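Putative lipoprotein (Parabacteroides distasonis, PDB 4FVS) is of unknown function but, as a putative exported lipoprotein with a beta-rich fold related to LolA and LolB, may bind lipid. Local coordinates at residues Glu39-Ser43 / Gly44-Glu48; Ala68-Asn72 / Gly73-Leu77; Glu81-Tyr85 / Pro86-Ser90. One frame throughout, in Å; residues are numbered along the deposited sequence.

Contact 1. Residues Glu39-Ser43 / Gly44-Glu48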
ATOM      1  N   GLU A  39     -10.473   4.083 -16.832  1.00 91.76           N
ATOM      2  CA  GLU A  39     -11.044   5.223 -17.555  1.00 94.86           C
ATOM      3  C   GLU A  39      -9.963   6.254 -17.876  1.00 97.20           C
ATOM      4  O   GLU A  39      -9.229   6.697 -16.991  1.00 93.06           O
ATOM      5  CB  GLU A  39     -12.195   5.885 -16.773  1.00 96.50           C
ATOM      6  CG  GLU A  39     -13.010   6.856 -17.624  1.00115.99           C
ATOM      7  CD  GLU A  39     -14.183   7.583 -16.988  1.00147.93           C
ATOM      8  OE1 GLU A  39     -14.209   7.730 -15.743  1.00149.90           O
ATOM      9  OE2 GLU A  39     -15.058   8.054 -17.751  1.00147.54           O
ATOM     10  N   THR A  40      -9.881   6.631 -19.154  1.00 97.81           N
ATOM     11  CA  THR A  40      -8.944   7.635 -19.631  1.00 98.54           C
ATOM     12  C   THR A  40      -9.697   8.970 -19.677  1.00104.25           C
ATOM     13  O   THR A  40     -10.645   9.132 -20.443  1.00107.11           O
ATOM     14  CB  THR A  40      -8.336   7.197 -20.970  1.00111.44           C
ATOM     15  OG1 THR A  40      -7.555   6.023 -20.741  1.00110.99           O
ATOM     16  CG2 THR A  40      -7.450   8.263 -21.592  1.00111.66           C
ATOM     17  N   LEU A  41      -9.311   9.882 -18.792  1.00100.00           N
ATOM     18  CA  LEU A  41      -9.881  11.226 -18.675  1.00102.76           C
ATOM     19  C   LEU A  41      -8.900  12.217 -19.299  1.00110.11           C
ATOM     20  O   LEU A  41      -7.733  11.845 -19.473  1.00108.84           O
ATOM     21  CB  LEU A  41     -10.156  11.577 -17.190  1.00 99.57           C
ATOM     22  CG  LEU A  41     -10.896  10.553 -16.340  1.00102.46           C
ATOM     23  CD1 LEU A  41     -10.343  10.527 -14.915  1.00 98.17           C
ATOM     24  CD2 LEU A  41     -12.399  10.780 -16.382  1.00107.38           C
ATOM     25  N   PRO A  42      -9.288  13.473 -19.629  1.00110.05           N
ATOM     26  CA  PRO A  42      -8.308  14.390 -20.241  1.00111.57           C
ATOM     27  C   PRO A  42      -7.150  14.759 -19.294  1.00111.45           C
ATOM     28  O   PRO A  42      -6.023  14.932 -19.763  1.00110.92           O
ATOM     29  CB  PRO A  42      -9.144  15.622 -20.599  1.00117.26           C
ATOM     30  CG  PRO A  42     -10.344  15.550 -19.715  1.00120.83           C
ATOM     31  CD  PRO A  42     -10.624  14.096 -19.520  1.00114.29           C
ATOM     32  N   SER A  43      -7.419  14.829 -17.974  1.00105.07           N
ATOM     33  CA  SER A  43      -6.443  15.186 -16.931  1.00101.38           C
ATOM     34  C   SER A  43      -5.450  14.033 -16.606  1.00102.10           C
ATOM     35  O   SER A  43      -4.357  14.280 -16.073  1.00 99.15           O
ATOM     36  CB  SER A  43      -7.177  15.599 -15.658  1.00102.00           C
ATOM     37  OG  SER A  43      -8.069  14.587 -15.221  1.00104.70           O
ATOM     38  N   GLY A  44      -5.854  12.804 -16.927  1.00 98.69           N
ATOM     39  CA  GLY A  44      -5.084  11.590 -16.680  1.00 95.92           C
ATOM     40  C   GLY A  44      -5.962  10.359 -16.580  1.00 98.64           C
ATOM     41  O   GLY A  44      -7.165  10.431 -16.825  1.00101.23           O
ATOM     42  N   GLN A  45      -5.373   9.226 -16.215  1.00 90.85           N
ATOM     43  CA  GLN A  45      -6.092   7.956 -16.125  1.00 89.42           C
ATOM     44  C   GLN A  45      -6.612   7.692 -14.724  1.00 87.22           C
ATOM     45  O   GLN A  45      -5.983   8.107 -13.763  1.00 84.63           O
ATOM     46  CB  GLN A  45      -5.145   6.819 -16.530  1.00 90.42           C
ATOM     47  CG  GLN A  45      -5.848   5.550 -16.989  1.00102.01           C
ATOM     48  CD  GLN A  45      -4.873   4.511 -17.456  1.00119.27           C
ATOM     49  OE1 GLN A  45      -5.048   3.900 -18.520  1.00116.31           O
ATOM     50  NE2 GLN A  45      -3.818   4.290 -16.677  1.00109.17           N
ATOM     51  N   GLU A  46      -7.737   6.971 -14.606  1.00 81.65           N
ATOM     52  CA  GLU A  46      -8.311   6.555 -13.325  1.00 77.61           C
ATOM     53  C   GLU A  46      -8.538   5.044 -13.369  1.00 78.57           C
ATOM     54  O   GLU A  46      -9.008   4.529 -14.382  1.00 82.00           O
ATOM     55  CB  GLU A  46      -9.603   7.322 -13.009  1.00 80.49           C
ATOM     56  CG  GLU A  46     -10.025   7.224 -11.551  1.00 90.74           C
ATOM     57  CD  GLU A  46     -10.944   8.312 -11.013  1.00116.32           C
ATOM     58  OE1 GLU A  46     -11.458   9.127 -11.815  1.00103.59           O
ATOM     59  OE2 GLU A  46     -11.140   8.354  -9.776  1.00113.91           O
ATOM     60  N   VAL A  47      -8.133   4.323 -12.319  1.00 69.03           N
ATOM     61  CA  VAL A  47      -8.266   2.861 -12.251  1.00 67.18           C
ATOM     62  C   VAL A  47      -8.955   2.477 -10.941  1.00 67.09           C
ATOM     63  O   VAL A  47      -8.606   3.004  -9.883  1.00 64.28           O
ATOM     64  CB  VAL A  47      -6.893   2.139 -12.408  1.00 69.18           C
ATOM     65  CG1 VAL A  47      -6.973   0.663 -12.026  1.00 67.76           C
ATOM     66  CG2 VAL A  47      -6.357   2.280 -13.824  1.00 71.75           C
ATOM     67  N   GLU A  48      -9.935   1.565 -11.020  1.00 62.85           N
ATOM     68  CA  GLU A  48     -10.630   1.042  -9.854  1.00 60.71           C
ATOM     69  C   GLU A  48     -10.398  -0.483  -9.795  1.00 62.60           C
ATOM     70  O   GLU A  48     -10.727  -1.196 -10.740  1.00 63.82           O
ATOM     71  CB  GLU A  48     -12.134   1.404  -9.865  1.00 64.02           C
ATOM     72  CG  GLU A  48     -12.806   1.075  -8.540  1.00 70.23           C
ATOM     73  CD  GLU A  48     -14.219   1.515  -8.248  1.00 92.55           C
ATOM     74  OE1 GLU A  48     -14.340   2.695  -7.864  1.00102.97           O
ATOM     75  OE2 GLU A  48     -15.092   0.636  -8.055  1.00 83.97           O
TER
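L41 and E46 meet at an oblique angle on one face of a beta hairpin. The touching atoms are CD1 of L41 and OE1 of E46, 3.6 Å apart. The E46 CB lies beside the same methyl, so L41 packs along the side chain rather than on the carboxylate alone. E46 has CG opposite its own backbone N (chi1 -164°) and an extended chain beyond, which brings the carboxylate alongside the leucine methyl CD1. E39 is directly cross-strand from E46 and its side chain leaves on this same face. The two carboxylates carry like charges and do not touch: E39 OE1 and E46 OE1 stand 5.0 Å apart. K67 on the next strand forms a salt bridge with E46 OE2, which would offset part of that charge.

The segments are the ends of strands 27-41 and 44-54, joined by a tight turn through P42 and S43. E39 and E46 form an antiparallel hydrogen-bonded pair. E39 N to E46 O is 2.9 Å and E46 N to E39 O is 2.8 Å, both nearly straight. Nearer the turn, L41 N reaches G44 O at 3.0 Å with a more bent N-H...O angle of 143°.

T40 and Q45 occupy the other face as a non-hydrogen-bonded pair. Their side chains also cross at a slant, with T40 OG1 and Q45 OE1 4.0 Å apart and not bonded. The Q45 amide turns its NE2 to Q10 instead. At the turn, S43 OG is hydrogen-bonded to Q71 of the following hairpin.

Contact 2. Residues Ala68-Asn72 / Gly73-Leu77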
ATOM      1  N   ALA A  68      -6.939   4.385  -7.978  1.00 54.83           N
ATOM      2  CA  ALA A  68      -5.635   4.923  -8.359  1.00 56.24           C
ATOM      3  C   ALA A  68      -5.823   5.851  -9.524  1.00 65.75           C
ATOM      4  O   ALA A  68      -6.630   5.546 -10.408  1.00 66.06           O
ATOM      5  CB  ALA A  68      -4.667   3.804  -8.725  1.00 56.51           C
ATOM      6  N   TYR A  69      -5.117   6.992  -9.541  1.00 66.53           N
ATOM      7  CA  TYR A  69      -5.278   7.909 -10.668  1.00 70.70           C
ATOM      8  C   TYR A  69      -4.058   8.793 -10.917  1.00 70.40           C
ATOM      9  O   TYR A  69      -3.222   8.985 -10.040  1.00 64.92           O
ATOM     10  CB  TYR A  69      -6.526   8.810 -10.482  1.00 75.64           C
ATOM     11  CG  TYR A  69      -6.517   9.614  -9.207  1.00 79.20           C
ATOM     12  CD1 TYR A  69      -5.891  10.857  -9.150  1.00 83.09           C
ATOM     13  CD2 TYR A  69      -7.167   9.156  -8.066  1.00 78.93           C
ATOM     14  CE1 TYR A  69      -5.876  11.608  -7.977  1.00 84.53           C
ATOM     15  CE2 TYR A  69      -7.160   9.898  -6.886  1.00 79.56           C
ATOM     16  CZ  TYR A  69      -6.497  11.119  -6.841  1.00 90.86           C
ATOM     17  OH  TYR A  69      -6.472  11.873  -5.688  1.00 95.14           O
ATOM     18  N   CYS A  70      -3.993   9.309 -12.154  1.00 71.65           N
ATOM     19  CA  CYS A  70      -3.074  10.317 -12.666  1.00 74.21           C
ATOM     20  C   CYS A  70      -3.844  11.612 -12.847  1.00 77.66           C
ATOM     21  O   CYS A  70      -4.918  11.606 -13.454  1.00 79.41           O
ATOM     22  CB  CYS A  70      -2.419   9.883 -13.975  1.00 78.50           C
ATOM     23  SG  CYS A  70      -0.806   9.086 -13.772  1.00 81.89           S
ATOM     24  N   GLN A  71      -3.322  12.713 -12.317  1.00 71.02           N
ATOM     25  CA  GLN A  71      -3.912  14.030 -12.480  1.00 71.59           C
ATOM     26  C   GLN A  71      -2.808  14.954 -12.736  1.00 74.24           C
ATOM     27  O   GLN A  71      -1.976  15.175 -11.864  1.00 71.80           O
ATOM     28  CB  GLN A  71      -4.754  14.492 -11.271  1.00 71.66           C
ATOM     29  CG  GLN A  71      -6.140  13.864 -11.143  1.00 89.06           C
ATOM     30  CD  GLN A  71      -7.248  14.854 -11.375  1.00109.80           C
ATOM     31  OE1 GLN A  71      -7.269  15.581 -12.379  1.00110.12           O
ATOM     32  NE2 GLN A  71      -8.218  14.876 -10.465  1.00 95.85           N
ATOM     33  N   ASN A  72      -2.741  15.419 -13.966  1.00 72.89           N
ATOM     34  CA  ASN A  72      -1.812  16.426 -14.465  1.00 73.49           C
ATOM     35  C   ASN A  72      -0.349  16.089 -14.123  1.00 74.11           C
ATOM     36  O   ASN A  72       0.377  16.907 -13.549  1.00 73.74           O
ATOM     37  CB  ASN A  72      -2.193  17.823 -13.943  1.00 71.46           C
ATOM     38  CG  ASN A  72      -3.591  18.240 -14.324  1.00 96.82           C
ATOM     39  OD1 ASN A  72      -4.093  17.944 -15.422  1.00 99.38           O
ATOM     40  ND2 ASN A  72      -4.252  18.935 -13.416  1.00 86.03           N
ATOM     41  N   GLY A  73       0.059  14.889 -14.512  1.00 67.82           N
ATOM     42  CA  GLY A  73       1.432  14.430 -14.381  1.00 65.51           C
ATOM     43  C   GLY A  73       1.843  13.794 -13.077  1.00 65.46           C
ATOM     44  O   GLY A  73       2.971  13.308 -12.988  1.00 65.54           O
ATOM     45  N   GLU A  74       0.945  13.754 -12.069  1.00 58.90           N
ATOM     46  CA  GLU A  74       1.234  13.173 -10.751  1.00 54.41           C
ATOM     47  C   GLU A  74       0.325  11.995 -10.490  1.00 55.61           C
ATOM     48  O   GLU A  74      -0.865  12.049 -10.820  1.00 54.40           O
ATOM     49  CB  GLU A  74       1.088  14.229  -9.636  1.00 54.93           C
ATOM     50  CG  GLU A  74       1.715  13.834  -8.310  1.00 55.98           C
ATOM     51  CD  GLU A  74       2.022  14.955  -7.331  1.00 78.41           C
ATOM     52  OE1 GLU A  74       1.432  16.051  -7.450  1.00 56.95           O
ATOM     53  OE2 GLU A  74       2.882  14.739  -6.448  1.00 85.89           O
ATOM     54  N   PHE A  75       0.902  10.919  -9.888  1.00 50.67           N
ATOM     55  CA  PHE A  75       0.214   9.669  -9.588  1.00 48.38           C
ATOM     56  C   PHE A  75      -0.186   9.595  -8.108  1.00 52.35           C
ATOM     57  O   PHE A  75       0.650   9.793  -7.220  1.00 51.16           O
ATOM     58  CB  PHE A  75       1.089   8.453  -9.964  1.00 49.89           C
ATOM     59  CG  PHE A  75       0.455   7.133  -9.585  1.00 50.71           C
ATOM     60  CD1 PHE A  75      -0.531   6.559 -10.386  1.00 54.09           C
ATOM     61  CD2 PHE A  75       0.786   6.501  -8.388  1.00 50.64           C
ATOM     62  CE1 PHE A  75      -1.167   5.378 -10.002  1.00 53.17           C
ATOM     63  CE2 PHE A  75       0.157   5.312  -8.014  1.00 51.44           C
ATOM     64  CZ  PHE A  75      -0.811   4.756  -8.831  1.00 50.13           C
ATOM     65  N   PHE A  76      -1.452   9.211  -7.857  1.00 49.53           N
ATOM     66  CA  PHE A  76      -2.021   9.067  -6.511  1.00 46.89           C
ATOM     67  C   PHE A  76      -2.680   7.704  -6.307  1.00 51.08           C
ATOM     68  O   PHE A  76      -3.241   7.126  -7.228  1.00 53.24           O
ATOM     69  CB  PHE A  76      -3.053  10.170  -6.247  1.00 48.35           C
ATOM     70  CG  PHE A  76      -2.529  11.579  -6.425  1.00 48.41           C
ATOM     71  CD1 PHE A  76      -2.506  12.177  -7.683  1.00 50.95           C
ATOM     72  CD2 PHE A  76      -2.072  12.313  -5.336  1.00 45.95           C
ATOM     73  CE1 PHE A  76      -2.005  13.462  -7.846  1.00 52.10           C
ATOM     74  CE2 PHE A  76      -1.579  13.597  -5.502  1.00 47.90           C
ATOM     75  CZ  PHE A  76      -1.549  14.165  -6.755  1.00 48.55           C
ATOM     76  N   LEU A  77      -2.634   7.218  -5.082  1.00 46.19           N
ATOM     77  CA  LEU A  77      -3.219   5.940  -4.690  1.00 45.99           C
ATOM     78  C   LEU A  77      -3.834   6.070  -3.293  1.00 50.36           C
ATOM     79  O   LEU A  77      -3.273   6.794  -2.464  1.00 49.15           O
ATOM     80  CB  LEU A  77      -2.103   4.880  -4.716  1.00 45.41           C
ATOM     81  CG  LEU A  77      -2.442   3.424  -4.383  1.00 49.22           C
ATOM     82  CD1 LEU A  77      -3.423   2.820  -5.395  1.00 50.89           C
ATOM     83  CD2 LEU A  77      -1.189   2.598  -4.354  1.00 48.48           C
TER
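Y69 and F76 are cross-strand neighbours in a beta hairpin, with F76 CB over one face of the tyrosine ring. That CB is 3.9 Å from the Y69 ring centroid and forms a CH-pi contact. It is displaced toward the ring's rim. The two rings are near parallel, with planes at 26°, but slid apart so that they barely overlap. Y69 CE1 and F76 CD1 make the nearest side-chain approach. The tyrosine torsion explains the approach: CG sits between the backbone N and the carbonyl carbon (chi1 57°), which swings the ring across the strand toward F76.

On the reverse face, A68 CB touches two side chains of the partner strand, F75 CZ at 4.0 Å and L77 CD1 at 3.7 Å. C70 SG lies at the edge of the F75 ring, 4.2 Å from F75 CD1. F75 CG is opposite the backbone N (chi1 176°), which points the ring toward A68, its CZ and CE1 nearest the alanine CB. C70 is also tied to C4 by a disulfide, which joins the N-terminal segment to this face.

The backbone sets these pairings. Y69 and F76 form an antiparallel hydrogen-bonded pair, and F76 N donates to Y69 O at 2.8 Å, nearly straight. Q71 and E74 form the next such pair; E74 N to Q71 O is longer, at 3.3 Å. A type I' turn from Q71 to E74 closes the hairpin, with N72 and G73 both at positive phi.

F6 meets the F75 ring edge-to-face, and F102 meets Y69 in the same manner. Strand 60-71 pairs with strand 44-54 on its other side, and strand 74-78 pairs with strand 102-104.

Contact 3. Residues Glu81-Tyr85 / Pro86-Ser90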
ATOM      1  N   GLU A  81      -3.602   1.240   0.951  1.00 48.91           N
ATOM      2  CA  GLU A  81      -2.668   0.315   0.289  1.00 48.97           C
ATOM      3  C   GLU A  81      -1.330   0.217   1.090  1.00 53.19           C
ATOM      4  O   GLU A  81      -0.670  -0.825   1.065  1.00 53.08           O
ATOM      5  CB  GLU A  81      -2.419   0.785  -1.149  1.00 50.60           C
ATOM      6  CG  GLU A  81      -1.657  -0.177  -2.043  1.00 54.27           C
ATOM      7  CD  GLU A  81      -2.296  -1.469  -2.518  1.00 69.27           C
ATOM      8  OE1 GLU A  81      -3.214  -1.985  -1.835  1.00 51.29           O
ATOM      9  OE2 GLU A  81      -1.818  -2.000  -3.551  1.00 67.51           O
ATOM     10  N   THR A  82      -0.976   1.294   1.823  1.00 50.85           N
ATOM     11  CA  THR A  82       0.216   1.390   2.676  1.00 50.80           C
ATOM     12  C   THR A  82       0.052   0.412   3.889  1.00 52.50           C
ATOM     13  O   THR A  82       1.075  -0.074   4.404  1.00 53.15           O
ATOM     14  CB  THR A  82       0.460   2.897   3.090  1.00 56.43           C
ATOM     15  OG1 THR A  82       0.894   3.628   1.945  1.00 67.05           O
ATOM     16  CG2 THR A  82       1.519   3.069   4.155  1.00 47.35           C
ATOM     17  N   LEU A  83      -1.218   0.109   4.300  1.00 45.87           N
ATOM     18  CA  LEU A  83      -1.550  -0.735   5.454  1.00 44.93           C
ATOM     19  C   LEU A  83      -1.899  -2.176   5.050  1.00 52.52           C
ATOM     20  O   LEU A  83      -2.442  -2.923   5.866  1.00 54.77           O
ATOM     21  CB  LEU A  83      -2.693  -0.130   6.274  1.00 44.59           C
ATOM     22  CG  LEU A  83      -2.554   1.355   6.699  1.00 47.94           C
ATOM     23  CD1 LEU A  83      -3.788   1.814   7.353  1.00 47.79           C
ATOM     24  CD2 LEU A  83      -1.388   1.568   7.635  1.00 50.01           C
ATOM     25  N   SER A  84      -1.539  -2.576   3.809  1.00 49.98           N
ATOM     26  CA  SER A  84      -1.665  -3.931   3.242  1.00 50.88           C
ATOM     27  C   SER A  84      -0.626  -4.870   3.855  1.00 53.36           C
ATOM     28  O   SER A  84       0.242  -5.387   3.124  1.00 53.23           O
ATOM     29  CB  SER A  84      -1.458  -3.899   1.726  1.00 59.00           C
ATOM     30  OG  SER A  84      -2.333  -3.021   1.046  1.00 76.81           O
ATOM     31  N   TYR A  85      -0.630  -5.023   5.197  1.00 48.11           N
ATOM     32  CA  TYR A  85       0.395  -5.865   5.803  1.00 48.35           C
ATOM     33  C   TYR A  85      -0.163  -6.559   7.013  1.00 54.34           C
ATOM     34  O   TYR A  85      -1.102  -6.029   7.611  1.00 50.97           O
ATOM     35  CB  TYR A  85       1.676  -5.079   6.141  1.00 48.77           C
ATOM     36  CG  TYR A  85       1.508  -3.891   7.066  1.00 47.81           C
ATOM     37  CD1 TYR A  85       1.539  -4.053   8.454  1.00 48.98           C
ATOM     38  CD2 TYR A  85       1.467  -2.593   6.563  1.00 47.16           C
ATOM     39  CE1 TYR A  85       1.450  -2.966   9.311  1.00 46.92           C
ATOM     40  CE2 TYR A  85       1.414  -1.489   7.416  1.00 48.16           C
ATOM     41  CZ  TYR A  85       1.409  -1.683   8.790  1.00 56.03           C
ATOM     42  OH  TYR A  85       1.372  -0.620   9.653  1.00 57.52           O
ATOM     43  N   PRO A  86       0.439  -7.728   7.378  1.00 56.05           N
ATOM     44  CA  PRO A  86      -0.073  -8.539   8.500  1.00 56.75           C
ATOM     45  C   PRO A  86      -0.419  -7.778   9.799  1.00 62.26           C
ATOM     46  O   PRO A  86      -1.469  -8.051  10.343  1.00 61.10           O
ATOM     47  CB  PRO A  86       1.077  -9.509   8.749  1.00 59.33           C
ATOM     48  CG  PRO A  86       1.669  -9.718   7.417  1.00 62.83           C
ATOM     49  CD  PRO A  86       1.553  -8.429   6.690  1.00 57.60           C
ATOM     50  N   GLY A  87       0.416  -6.855  10.278  1.00 62.54           N
ATOM     51  CA  GLY A  87       0.130  -6.075  11.492  1.00 64.10           C
ATOM     52  C   GLY A  87      -1.239  -5.397  11.564  1.00 70.90           C
ATOM     53  O   GLY A  87      -1.870  -5.358  12.634  1.00 72.00           O
ATOM     54  N   VAL A  88      -1.703  -4.843  10.413  1.00 67.85           N
ATOM     55  CA  VAL A  88      -3.008  -4.185  10.237  1.00 67.88           C
ATOM     56  C   VAL A  88      -4.098  -5.266   9.854  1.00 72.38           C
ATOM     57  O   VAL A  88      -5.134  -5.365  10.526  1.00 71.52           O
ATOM     58  CB  VAL A  88      -2.923  -3.040   9.161  1.00 70.79           C
ATOM     59  CG1 VAL A  88      -4.293  -2.508   8.768  1.00 70.51           C
ATOM     60  CG2 VAL A  88      -2.038  -1.897   9.607  1.00 70.50           C
ATOM     61  N   VAL A  89      -3.840  -6.048   8.768  1.00 69.65           N
ATOM     62  CA  VAL A  89      -4.753  -7.039   8.142  1.00 71.02           C
ATOM     63  C   VAL A  89      -5.204  -8.162   9.151  1.00 80.39           C
ATOM     64  O   VAL A  89      -6.344  -8.630   9.035  1.00 80.33           O
ATOM     65  CB  VAL A  89      -4.157  -7.651   6.836  1.00 73.44           C
ATOM     66  CG1 VAL A  89      -5.058  -8.732   6.255  1.00 73.57           C
ATOM     67  CG2 VAL A  89      -3.916  -6.565   5.786  1.00 72.44           C
ATOM     68  N   SER A  90      -4.349  -8.554  10.132  1.00 80.24           N
ATOM     69  CA  SER A  90      -4.679  -9.560  11.162  1.00 82.10           C
ATOM     70  C   SER A  90      -5.765  -9.004  12.116  1.00 87.31           C
ATOM     71  O   SER A  90      -6.721  -9.706  12.489  1.00 89.04           O
ATOM     72  CB  SER A  90      -3.429  -9.976  11.942  1.00 87.18           C
ATOM     73  OG  SER A  90      -2.792  -8.879  12.584  1.00 96.27           O
TER
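The backbone turns at Y85 into the short helix 86-89, and Y85 O accepts from both V88 N, at 3.1 Å, and V89 N, at 3.0 Å. The two donors approach from opposite faces of the carbonyl plane. The V89 bond is nearly straight at 171°, while V88 comes in bent at 136°. Two N-H groups at the helix start therefore share one buried acceptor.

The Y85 ring packs against V88. V88 CG2 lies 3.5 Å from Y85 CZ, and it also touches the hydroxyl end. The first torsion of Y85 places CG between its backbone N and carbonyl carbon (chi1 58°). This turns the ring toward the start of the helix, with P86 N and G87 N at its edge and V88 CG2 over one face. Both V88 methyls are 3.8 Å from L83 CB, and CG2 is the one that also covers the tyrosine ring. V89 CG2 lies against the backbone of Y85, 3.4 Å from Y85 O.

Two serines bond within their own segments. S84 OG donates to E81 O at 2.8 Å and is also hydrogen-bonded to Y53. S90 OG donates to P86 O at 2.7 Å, an acceptor it shares with S90 N.

The surroundings are beta strands. L83 and V88 touch M139 of strand 132-154, and Y85 meets Y166 and I168 of strand 157-171. P86 rests on S207 and T209 of strand 205-214. Y85 occupies the N-cap position and P86 begins the helix, a common place for proline. The buried segment packed against several strands is consistent with the LolA/LolB-like fold, in which a curved sheet wraps around inner helical or loop elements.

Contacts 1 and 2 are successive hairpins of the same antiparallel arrangement, with centres 9 Å apart. Their inner strands, 44-54 and 60-71, are neighbours. V47 N to A68 O at 2.7 Å and Q45 O to C70 N at 2.8 Å are probable hydrogen bonds between them. Contact 3 follows contact 2 in the chain but lies well away, about 23 Å between centres. It is about 27 Å from contact 1, with nearest atoms about 10 Å apart. Contacts 1 and 2 are the turn ends of adjacent hairpins, about 20 and 15 Å from the chain's centre, whereas contact 3 is buried, about 8 Å from it. No ligand site is established at any of them.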